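Glucosamine-6-phosphate deaminase (PDB 1J5X) belongs to the SIS-domain proteins and is an alpha/beta protein built around two parallel beta-sheets flanked by helices. Local coordinates at residues Lys15-Lys18 against Glu19-Gln23. Sequence-based numbering, arbitrary orientation.
Sequences KTLK and EITDQ
K18 and D22, one turn apart on the helix, form an i to i+4 salt bridge: NZ of K18 lies 2.7 Å from OD2 of D22, which receives it on its syn lone pair, the side of the other oxygen. The lysine reaches forward along the helix because CG stands anti to the backbone N and the chain kinks at chi2 (-95°) before running out straight, which also brings CE within 3.2 Å of OD2. K162, at the start of helix 162-179, makes a second salt bridge to the same oxygen, so two ammonium groups share one carboxylate atom and probably stabilise its charge. On the flank nearer the N-terminus, a water accepts from K18 NZ and donates to OE2 of E19. The methylene CD of K15 lies against the carboxylate of E19, 3.3 Å from OE2, while K15 NZ stays beyond salt-bridge range. The firmer grip on E19 comes from the backbone N-H groups of E156 and A157, one to each carboxylate oxygen, tying the helix to that loop.

At L17 the backbone carbonyl takes two donors from T21, on opposite faces of its plane: the amide N, and OG1, which lies 2.8 Å from L17 O and 36° above the carbonyl plane. The threonine hydroxyl folds back on the preceding turn because OG1 sits beside its own backbone N. Further on, Q23 NE2 donates almost straight (177°) to I20 O, and Q316 and S165 hold the two ends of its amide. L17 and I20 face helices 184-205 and 313-326. Together these contacts typify an alpha-helix whose i to i+4 side-chain pairs add to backbone bonds that weaken at D22 before Q23 N turns to I20 O (i to i+3), here packing an N-terminal helix against the SIS-type alpha/beta fold.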
loop_
_atom_site.group_PDB
_atom_site.type_symbol
_atom_site.label_atom_id
_atom_site.label_comp_id
_atom_site.label_asym_id
_atom_site.label_seq_id
_atom_site.Cartn_x
_atom_site.Cartn_y
_atom_site.Cartn_z
ATOM N N LYS A 15 -5.024 18.449 6.421
ATOM C CA LYS A 15 -4.965 18.105 5.000
ATOM C C LYS A 15 -4.897 16.563 4.843
ATOM O O LYS A 15 -5.477 16.004 3.900
ATOM C CB LYS A 15 -3.721 18.711 4.372
ATOM C CG LYS A 15 -3.447 18.425 2.882
ATOM C CD LYS A 15 -4.564 18.716 1.887
ATOM C CE LYS A 15 -4.911 20.166 1.746
ATOM N NZ LYS A 15 -5.374 20.415 0.327
ATOM N N THR A 16 -4.176 15.929 5.767
ATOM C CA THR A 16 -4.028 14.470 5.756
ATOM C C THR A 16 -5.414 13.827 5.919
ATOM O O THR A 16 -5.812 12.962 5.097
ATOM C CB THR A 16 -3.015 14.044 6.835
ATOM O OG1 THR A 16 -1.747 14.663 6.515
ATOM C CG2 THR A 16 -2.846 12.528 6.886
ATOM N N LEU A 17 -6.176 14.253 6.934
ATOM C CA LEU A 17 -7.524 13.704 7.095
ATOM C C LEU A 17 -8.336 13.917 5.807
ATOM O O LEU A 17 -9.093 13.021 5.359
ATOM C CB LEU A 17 -8.235 14.383 8.278
ATOM C CG LEU A 17 -9.659 13.807 8.478
ATOM C CD1 LEU A 17 -9.572 12.308 8.712
ATOM C CD2 LEU A 17 -10.328 14.454 9.706
ATOM N N LYS A 18 -8.204 15.093 5.173
ATOM C CA LYS A 18 -8.945 15.335 3.934
ATOM C C LYS A 18 -8.587 14.324 2.835
ATOM O O LYS A 18 -9.457 13.766 2.143
ATOM C CB LYS A 18 -8.689 16.742 3.396
ATOM C CG LYS A 18 -9.390 17.055 2.060
ATOM C CD LYS A 18 -8.534 16.837 0.838
ATOM C CE LYS A 18 -9.271 17.266 -0.436
ATOM N NZ LYS A 18 -8.563 16.903 -1.682
ATOM N N GLU A 19 -7.291 14.119 2.658
ATOM C CA GLU A 19 -6.854 13.183 1.643
ATOM C C GLU A 19 -7.210 11.715 2.034
ATOM O O GLU A 19 -7.504 10.918 1.181
ATOM C CB GLU A 19 -5.357 13.426 1.422
ATOM C CG GLU A 19 -5.231 14.852 0.790
ATOM C CD GLU A 19 -3.814 15.366 0.523
ATOM O OE1 GLU A 19 -2.865 14.834 1.092
ATOM O OE2 GLU A 19 -3.693 16.318 -0.248
ATOM N N ILE A 20 -7.199 11.350 3.291
ATOM C CA ILE A 20 -7.651 9.971 3.648
ATOM C C ILE A 20 -9.147 9.870 3.237
ATOM O O ILE A 20 -9.612 8.916 2.559
ATOM C CB ILE A 20 -7.529 9.733 5.164
ATOM C CG1 ILE A 20 -6.056 9.798 5.559
ATOM C CG2 ILE A 20 -8.161 8.395 5.562
ATOM C CD1 ILE A 20 -5.863 9.518 7.055
ATOM N N THR A 21 -9.904 10.885 3.644
ATOM C CA THR A 21 -11.342 10.927 3.358
ATOM C C THR A 21 -11.668 10.938 1.873
ATOM O O THR A 21 -12.742 10.488 1.466
ATOM C CB THR A 21 -11.991 12.151 4.074
ATOM O OG1 THR A 21 -11.710 12.017 5.456
ATOM C CG2 THR A 21 -13.537 12.127 3.907
ATOM N N ASP A 22 -10.719 11.385 1.055
ATOM C CA ASP A 22 -10.937 11.408 -0.372
ATOM C C ASP A 22 -11.103 9.965 -0.936
ATOM O O ASP A 22 -11.567 9.814 -2.051
ATOM C CB ASP A 22 -9.784 12.060 -1.123
ATOM C CG ASP A 22 -9.815 13.604 -1.056
ATOM O OD1 ASP A 22 -10.908 14.148 -0.721
ATOM O OD2 ASP A 22 -8.758 14.235 -1.378
ATOM N N GLN A 23 -10.688 8.963 -0.177
ATOM C CA GLN A 23 -10.831 7.592 -0.663
ATOM C C GLN A 23 -12.321 7.253 -0.597
ATOM O O GLN A 23 -12.789 6.279 -1.186
ATOM C CB GLN A 23 -9.982 6.644 0.182
ATOM C CG GLN A 23 -8.517 6.741 -0.258
ATOM C CD GLN A 23 -7.546 6.426 0.852
ATOM O OE1 GLN A 23 -6.630 5.537 0.559
ATOM N NE2 GLN A 23 -7.610 6.998 1.972
HETATM O O HOH W 1 -5.455 16.955 -1.881
#